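Local coordinates for protein L-serine ammonia-lyase (Rhizomucor miehei CAU432, PDB 5C3U) that belongs to the pyridoxal-phosphate-dependent enzymes and holds pyridoxal-5'-phosphate in a pocket of its single modelled chain, at residues A[70-75]-A[93-98]; A[97-102]-A[127-132]. All blocks are in the same frame, centred on the assembly; numbering follows the deposited sequence.

Contact 1 (A[70-75]-A[93-98])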
ATOM      1  N   ASN A  70     -15.092 -23.676  -5.143  1.00 31.27           N
ATOM      2  CA  ASN A  70     -15.463 -24.311  -3.866  1.00 30.68           C
ATOM      3  C   ASN A  70     -14.487 -24.015  -2.737  1.00 31.29           C
ATOM      4  O   ASN A  70     -14.623 -24.538  -1.623  1.00 32.98           O
ATOM      5  CB  ASN A  70     -15.598 -25.832  -4.049  1.00 33.66           C
ATOM      6  CG  ASN A  70     -16.794 -26.205  -4.893  1.00 34.89           C
ATOM      7  OD1 ASN A  70     -17.827 -25.546  -4.829  1.00 38.13           O
ATOM      8  ND2 ASN A  70     -16.655 -27.259  -5.700  1.00 37.20           N
ATOM      9  N   ILE A  71     -13.492 -23.183  -3.027  1.00 31.37           N
ATOM     10  CA  ILE A  71     -12.502 -22.811  -2.023  1.00 31.66           C
ATOM     11  C   ILE A  71     -13.079 -21.794  -1.051  1.00 29.55           C
ATOM     12  O   ILE A  71     -14.169 -21.254  -1.261  1.00 28.97           O
ATOM     13  CB  ILE A  71     -11.240 -22.221  -2.674  1.00 32.57           C
ATOM     14  CG1 ILE A  71     -11.618 -21.027  -3.581  1.00 33.45           C
ATOM     15  CG2 ILE A  71     -10.485 -23.317  -3.415  1.00 33.39           C
ATOM     16  CD1 ILE A  71     -10.438 -20.179  -4.008  1.00 34.75           C
ATOM     17  N   GLN A  72     -12.352 -21.556   0.036  1.00 27.99           N
ATOM     18  CA  GLN A  72     -12.675 -20.457   0.933  1.00 26.51           C
ATOM     19  C   GLN A  72     -11.448 -19.585   0.961  1.00 24.91           C
ATOM     20  O   GLN A  72     -10.343 -20.106   1.129  1.00 25.42           O
ATOM     21  CB  GLN A  72     -12.968 -20.948   2.356  1.00 28.55           C
ATOM     22  CG  GLN A  72     -14.132 -21.922   2.477  1.00 34.23           C
ATOM     23  CD  GLN A  72     -13.686 -23.367   2.350  1.00 37.57           C
ATOM     24  OE1 GLN A  72     -12.642 -23.750   2.876  1.00 39.46           O
ATOM     25  NE2 GLN A  72     -14.474 -24.176   1.642  1.00 39.15           N
ATOM     26  N   PHE A  73     -11.608 -18.271   0.782  1.00 24.36           N
ATOM     27  CA  PHE A  73     -10.461 -17.402   1.043  1.00 23.79           C
ATOM     28  C   PHE A  73     -10.474 -17.063   2.528  1.00 23.02           C
ATOM     29  O   PHE A  73     -11.525 -16.838   3.087  1.00 24.53           O
ATOM     30  CB  PHE A  73     -10.543 -16.103   0.237  1.00 23.87           C
ATOM     31  CG  PHE A  73     -10.234 -16.256  -1.229  1.00 25.05           C
ATOM     32  CD1 PHE A  73      -8.971 -16.674  -1.651  1.00 27.26           C
ATOM     33  CD2 PHE A  73     -11.163 -15.906  -2.185  1.00 27.70           C
ATOM     34  CE1 PHE A  73      -8.672 -16.787  -3.008  1.00 26.96           C
ATOM     35  CE2 PHE A  73     -10.870 -16.019  -3.549  1.00 26.57           C
ATOM     36  CZ  PHE A  73      -9.626 -16.470  -3.952  1.00 25.77           C
ATOM     37  N   VAL A  74      -9.309 -17.039   3.162  1.00 21.56           N
ATOM     38  CA  VAL A  74      -9.223 -16.725   4.590  1.00 22.53           C
ATOM     39  C   VAL A  74      -8.232 -15.575   4.710  1.00 22.03           C
ATOM     40  O   VAL A  74      -7.145 -15.614   4.112  1.00 21.64           O
ATOM     41  CB  VAL A  74      -8.728 -17.952   5.406  1.00 22.25           C
ATOM     42  CG1 VAL A  74      -8.606 -17.610   6.891  1.00 22.69           C
ATOM     43  CG2 VAL A  74      -9.673 -19.143   5.197  1.00 23.37           C
ATOM     44  N   CYS A  75      -8.583 -14.548   5.476  1.00 21.67           N
ATOM     45  CA  CYS A  75      -7.679 -13.415   5.613  1.00 20.96           C
ATOM     46  C   CYS A  75      -7.888 -12.659   6.907  1.00 21.06           C
ATOM     47  O   CYS A  75      -9.025 -12.361   7.270  1.00 20.53           O
ATOM     48  CB  CYS A  75      -7.832 -12.465   4.413  1.00 23.44           C
ATOM     49  SG  CYS A  75      -6.513 -11.232   4.304  1.00 25.61           S
ATOM     50  N   GLY A  93     -17.506 -15.240  -6.803  1.00 30.53           N
ATOM     51  CA  GLY A  93     -18.477 -16.223  -6.303  1.00 32.65           C
ATOM     52  C   GLY A  93     -17.902 -17.269  -5.349  1.00 33.45           C
ATOM     53  O   GLY A  93     -18.239 -18.457  -5.441  1.00 34.06           O
ATOM     54  N   VAL A  94     -17.039 -16.833  -4.430  1.00 29.99           N
ATOM     55  CA  VAL A  94     -16.305 -17.727  -3.546  1.00 29.57           C
ATOM     56  C   VAL A  94     -16.570 -17.319  -2.102  1.00 29.47           C
ATOM     57  O   VAL A  94     -16.806 -16.139  -1.828  1.00 29.97           O
ATOM     58  CB  VAL A  94     -14.793 -17.695  -3.903  1.00 32.63           C
ATOM     59  CG1 VAL A  94     -13.916 -17.838  -2.687  1.00 35.11           C
ATOM     60  CG2 VAL A  94     -14.481 -18.753  -4.952  1.00 33.50           C
ATOM     61  N   GLU A  95     -16.568 -18.290  -1.195  1.00 29.76           N
ATOM     62  CA  GLU A  95     -16.644 -18.018   0.251  1.00 31.03           C
ATOM     63  C   GLU A  95     -15.418 -17.276   0.800  1.00 29.96           C
ATOM     64  O   GLU A  95     -14.279 -17.580   0.441  1.00 29.11           O
ATOM     65  CB  GLU A  95     -16.789 -19.345   0.996  1.00 36.44           C
ATOM     66  CG  GLU A  95     -17.559 -19.294   2.299  1.00 45.60           C
ATOM     67  CD  GLU A  95     -18.451 -20.516   2.468  1.00 49.94           C
ATOM     68  OE1 GLU A  95     -17.954 -21.655   2.313  1.00 54.40           O
ATOM     69  OE2 GLU A  95     -19.659 -20.337   2.733  1.00 54.07           O
ATOM     70  N   ALA A  96     -15.644 -16.319   1.692  1.00 26.62           N
ATOM     71  CA  ALA A  96     -14.510 -15.654   2.360  1.00 25.60           C
ATOM     72  C   ALA A  96     -14.738 -15.656   3.868  1.00 25.12           C
ATOM     73  O   ALA A  96     -15.868 -15.430   4.351  1.00 26.89           O
ATOM     74  CB  ALA A  96     -14.317 -14.233   1.846  1.00 25.40           C
ATOM     75  N   ILE A  97     -13.678 -15.983   4.594  1.00 25.93           N
ATOM     76  CA  ILE A  97     -13.670 -15.946   6.047  1.00 26.83           C
ATOM     77  C   ILE A  97     -12.683 -14.833   6.425  1.00 25.48           C
ATOM     78  O   ILE A  97     -11.474 -14.935   6.151  1.00 25.65           O
ATOM     79  CB  ILE A  97     -13.211 -17.308   6.656  1.00 30.00           C
ATOM     80  CG1 ILE A  97     -14.169 -18.437   6.245  1.00 33.14           C
ATOM     81  CG2 ILE A  97     -13.061 -17.206   8.172  1.00 31.32           C
ATOM     82  CD1 ILE A  97     -13.481 -19.777   6.063  1.00 35.45           C
ATOM     83  N   ILE A  98     -13.194 -13.799   7.078  1.00 25.24           N
ATOM     84  CA  ILE A  98     -12.401 -12.611   7.335  1.00 23.94           C
ATOM     85  C   ILE A  98     -12.295 -12.345   8.842  1.00 22.83           C
ATOM     86  O   ILE A  98     -13.310 -12.304   9.520  1.00 25.09           O
ATOM     87  CB  ILE A  98     -13.013 -11.376   6.619  1.00 23.77           C
ATOM     88  CG1 ILE A  98     -13.014 -11.569   5.094  1.00 25.24           C
ATOM     89  CG2 ILE A  98     -12.290 -10.098   7.038  1.00 23.83           C
ATOM     90  CD1 ILE A  98     -11.653 -11.848   4.475  1.00 24.43           C
TER
HETATM   91  O   HOH W   1     -16.593 -21.179  -1.980  1.00 30.61           O

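Contact 2 (A[97-102]-A[127-132])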
ATOM      1  N   ILE A  97     -13.678 -15.983   4.594  1.00 25.93           N
ATOM      2  CA  ILE A  97     -13.670 -15.946   6.047  1.00 26.83           C
ATOM      3  C   ILE A  97     -12.683 -14.833   6.425  1.00 25.48           C
ATOM      4  O   ILE A  97     -11.474 -14.935   6.151  1.00 25.65           O
ATOM      5  CB  ILE A  97     -13.211 -17.308   6.656  1.00 30.00           C
ATOM      6  CG1 ILE A  97     -14.169 -18.437   6.245  1.00 33.14           C
ATOM      7  CG2 ILE A  97     -13.061 -17.206   8.172  1.00 31.32           C
ATOM      8  CD1 ILE A  97     -13.481 -19.777   6.063  1.00 35.45           C
ATOM      9  N   ILE A  98     -13.194 -13.799   7.078  1.00 25.24           N
ATOM     10  CA  ILE A  98     -12.401 -12.611   7.335  1.00 23.94           C
ATOM     11  C   ILE A  98     -12.295 -12.345   8.842  1.00 22.83           C
ATOM     12  O   ILE A  98     -13.310 -12.304   9.520  1.00 25.09           O
ATOM     13  CB  ILE A  98     -13.013 -11.376   6.619  1.00 23.77           C
ATOM     14  CG1 ILE A  98     -13.014 -11.569   5.094  1.00 25.24           C
ATOM     15  CG2 ILE A  98     -12.290 -10.098   7.038  1.00 23.83           C
ATOM     16  CD1 ILE A  98     -11.653 -11.848   4.475  1.00 24.43           C
ATOM     17  N   VAL A  99     -11.074 -12.185   9.355  1.00 21.07           N
ATOM     18  CA  VAL A  99     -10.893 -11.809  10.769  1.00 22.37           C
ATOM     19  C   VAL A  99     -10.376 -10.364  10.875  1.00 23.98           C
ATOM     20  O   VAL A  99      -9.395  -9.972  10.202  1.00 22.88           O
ATOM     21  CB  VAL A  99      -9.918 -12.776  11.498  1.00 23.07           C
ATOM     22  CG1 VAL A  99      -9.803 -12.441  12.986  1.00 23.13           C
ATOM     23  CG2 VAL A  99     -10.386 -14.216  11.326  1.00 23.39           C
ATOM     24  N   VAL A 100     -10.994  -9.586  11.759  1.00 22.88           N
ATOM     25  CA  VAL A 100     -10.523  -8.213  12.004  1.00 24.62           C
ATOM     26  C   VAL A 100     -10.401  -8.021  13.527  1.00 25.57           C
ATOM     27  O   VAL A 100     -11.040  -8.775  14.275  1.00 27.62           O
ATOM     28  CB  VAL A 100     -11.464  -7.175  11.375  1.00 23.62           C
ATOM     29  CG1 VAL A 100     -11.680  -7.445   9.869  1.00 23.85           C
ATOM     30  CG2 VAL A 100     -12.798  -7.134  12.109  1.00 24.06           C
ATOM     31  N   PRO A 101      -9.536  -7.077  13.984  1.00 27.94           N
ATOM     32  CA  PRO A 101      -9.350  -6.879  15.423  1.00 29.56           C
ATOM     33  C   PRO A 101     -10.641  -6.468  16.089  1.00 30.96           C
ATOM     34  O   PRO A 101     -11.530  -5.899  15.435  1.00 29.68           O
ATOM     35  CB  PRO A 101      -8.334  -5.730  15.505  1.00 28.10           C
ATOM     36  CG  PRO A 101      -7.583  -5.784  14.219  1.00 28.64           C
ATOM     37  CD  PRO A 101      -8.568  -6.290  13.195  1.00 28.11           C
ATOM     38  N   LYS A 102     -10.735  -6.763  17.386  1.00 34.10           N
ATOM     39  CA  LYS A 102     -11.942  -6.504  18.174  1.00 38.37           C
ATOM     40  C   LYS A 102     -12.521  -5.102  18.000  1.00 39.51           C
ATOM     41  O   LYS A 102     -13.738  -4.952  17.977  1.00 43.07           O
ATOM     42  CB  LYS A 102     -11.680  -6.786  19.661  1.00 39.22           C
ATOM     43  N   THR A 127      -1.885  -7.892  13.696  1.00 29.72           N
ATOM     44  CA  THR A 127      -1.010  -9.058  13.833  1.00 31.41           C
ATOM     45  C   THR A 127      -1.759 -10.233  14.508  1.00 30.68           C
ATOM     46  O   THR A 127      -1.672 -11.390  14.065  1.00 31.26           O
ATOM     47  CB  THR A 127       0.254  -8.676  14.622  1.00 32.32           C
ATOM     48  OG1 THR A 127       0.846  -7.528  14.008  1.00 35.92           O
ATOM     49  CG2 THR A 127       1.234  -9.806  14.608  1.00 32.62           C
ATOM     50  N   ALA A 128      -2.519  -9.934  15.563  1.00 29.69           N
ATOM     51  CA  ALA A 128      -3.269 -10.971  16.256  1.00 31.08           C
ATOM     52  C   ALA A 128      -4.415 -11.506  15.388  1.00 30.77           C
ATOM     53  O   ALA A 128      -4.705 -12.695  15.429  1.00 29.71           O
ATOM     54  CB  ALA A 128      -3.808 -10.465  17.575  1.00 31.50           C
ATOM     55  N   ALA A 129      -5.062 -10.624  14.628  1.00 29.63           N
ATOM     56  CA  ALA A 129      -6.123 -11.049  13.676  1.00 29.61           C
ATOM     57  C   ALA A 129      -5.559 -12.039  12.666  1.00 28.41           C
ATOM     58  O   ALA A 129      -6.177 -13.082  12.391  1.00 28.12           O
ATOM     59  CB  ALA A 129      -6.736  -9.845  12.963  1.00 29.42           C
ATOM     60  N   GLU A 130      -4.375 -11.723  12.137  1.00 27.74           N
ATOM     61  CA  GLU A 130      -3.693 -12.594  11.195  1.00 29.48           C
ATOM     62  C   GLU A 130      -3.367 -13.955  11.810  1.00 30.02           C
ATOM     63  O   GLU A 130      -3.533 -14.982  11.155  1.00 27.82           O
ATOM     64  CB  GLU A 130      -2.414 -11.950  10.644  1.00 34.21           C
ATOM     65  CG  GLU A 130      -1.711 -12.819   9.603  1.00 36.33           C
ATOM     66  CD  GLU A 130      -0.358 -12.291   9.166  1.00 42.55           C
ATOM     67  OE1 GLU A 130       0.034 -11.173   9.581  1.00 44.93           O
ATOM     68  OE2 GLU A 130       0.321 -13.012   8.403  1.00 45.74           O
ATOM     69  N   VAL A 131      -2.858 -13.939  13.047  1.00 31.59           N
ATOM     70  CA  VAL A 131      -2.466 -15.173  13.734  1.00 32.44           C
ATOM     71  C   VAL A 131      -3.685 -16.068  13.894  1.00 31.03           C
ATOM     72  O   VAL A 131      -3.623 -17.254  13.585  1.00 32.23           O
ATOM     73  CB  VAL A 131      -1.741 -14.903  15.078  1.00 32.43           C
ATOM     74  CG1 VAL A 131      -1.774 -16.130  15.989  1.00 33.53           C
ATOM     75  CG2 VAL A 131      -0.296 -14.467  14.823  1.00 32.34           C
ATOM     76  N   HIS A 132      -4.800 -15.477  14.312  1.00 31.77           N
ATOM     77  CA  HIS A 132      -6.056 -16.189  14.454  1.00 31.29           C
ATOM     78  C   HIS A 132      -6.589 -16.682  13.132  1.00 30.68           C
ATOM     79  O   HIS A 132      -6.922 -17.865  12.993  1.00 30.56           O
ATOM     80  CB  HIS A 132      -7.087 -15.307  15.124  1.00 33.22           C
ATOM     81  CG  HIS A 132      -8.323 -16.047  15.550  1.00 35.04           C
ATOM     82  ND1 HIS A 132      -8.309 -16.978  16.528  1.00 38.50           N
ATOM     83  CD2 HIS A 132      -9.634 -15.966  15.100  1.00 37.06           C
ATOM     84  CE1 HIS A 132      -9.552 -17.471  16.689  1.00 38.54           C
ATOM     85  NE2 HIS A 132     -10.363 -16.846  15.821  1.00 37.86           N
TER

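Contact 1 (A[70-75]-A[93-98])
The side chains of Phe-73 and Val-94 cross at about a right angle, and Val-94 CG1 lies oblique to the ring, 3.4 Å from Phe-73 CD2. This is tight packing, and Val-94 sits well off a staggered rotamer (chi1 145°). Its other methyl, CG2, touches Ile-71 CG1, which a chi1 of 55° tucks between backbone N and carbonyl carbon; Ile-71 CD1 then lies over one face of the Phe-73 ring, toward its rim. Val-64 of helix 52-67 touches both Ile-71 and Val-94. On the other face of the sheet, Ile-97 CD1 lodges between Gln-72 CB (3.9 Å) and Val-74 CG2 (4.0 Å). Gln-72 and Glu-95 run side by side, meeting through Gln-72 CG and Glu-95 OE1, with amide and carboxylate planes 45° apart. Three backbone hydrogen bonds join the strands: Phe-73 N to Glu-95 O and Ile-97 N to Phe-73 O, each 2.8 Å, then Cys-75 N to Ile-97 O. At the Ile-71 and Glu-95 end, a water accepts from Glu-95 N at 3.0 Å. These parallel neighbours of the beta-alpha-beta unit 72-75, 79-92, 95-100 thus combine backbone hydrogen bonds with apolar buried side chains, Gln-72 and Glu-95 forming the polar pair at the more exposed end.

Contact 2 (A[97-102]-A[127-132])
Strand 97-100 and helix 127-132 run roughly antiparallel, 148° between their directions, and their axes approach to 7.4 Å. The backbones come nearest at Val-100 and Ala-129, CA to CA 5.5 Å, although the Val-100 side chain turns away from the helix. A methyl is all that Ala-129 puts into the gap, consistent with the close approach of helix and strand. That methyl points at the strand and rests against main chain and proline together: Ala-129 CB is 3.8 Å from Val-99 O and 4.0 Å from Pro-101 CD. Beside it, Val-99 sends CG1 toward the helix. With CG1 trans to the backbone N (chi1 -176°), this one branch comes 3.7 Å from Ala-129 O and 4.0 Å from Ala-129 CB, and also reaches the imidazole of His-132. There it meets CD2 at 4.1 Å, arriving at the ring edge and near the ring plane. The His-132 ring is itself stacked with Tyr-122, which also touches Val-99, while Trp-126 at the start of the helix packs on Val-100 and Pro-101. No hydrogen bond crosses between the two segments, and Val-99 O is buried by the contact without a partner anywhere in the model. This is alpha/beta layer packing, a helix laid nearly antiparallel on a strand of the parallel four-stranded sheet; between these two segments the adhesion is van der Waals, through the apolar seating of Ala-129 CB and Val-99 CG1.

How the contacts relate
From the N terminus, strand 72-75 leads into helix 79-92 and returns as strand 95-100; contact 1 closes this beta-alpha-beta unit. The chain goes on through helix 106-114 and strand 118-121, which pairs with the other side of strand 95-100, and contact 2 closes that second excursion when helix 126-134 settles on the sheet. The loops follow one another rather than nest, overlapping only at Ile-97 and Ile-98. A probable hydrogen bond from Val-99 N to Cys-75 O (2.9 Å) carries the strand pairing of contact 1 into contact 2. Helix 79-92 covers the Phe-73 and Ile-98 face, helix 126-134 the face bearing Val-99, so the four-stranded parallel sheet is sandwiched.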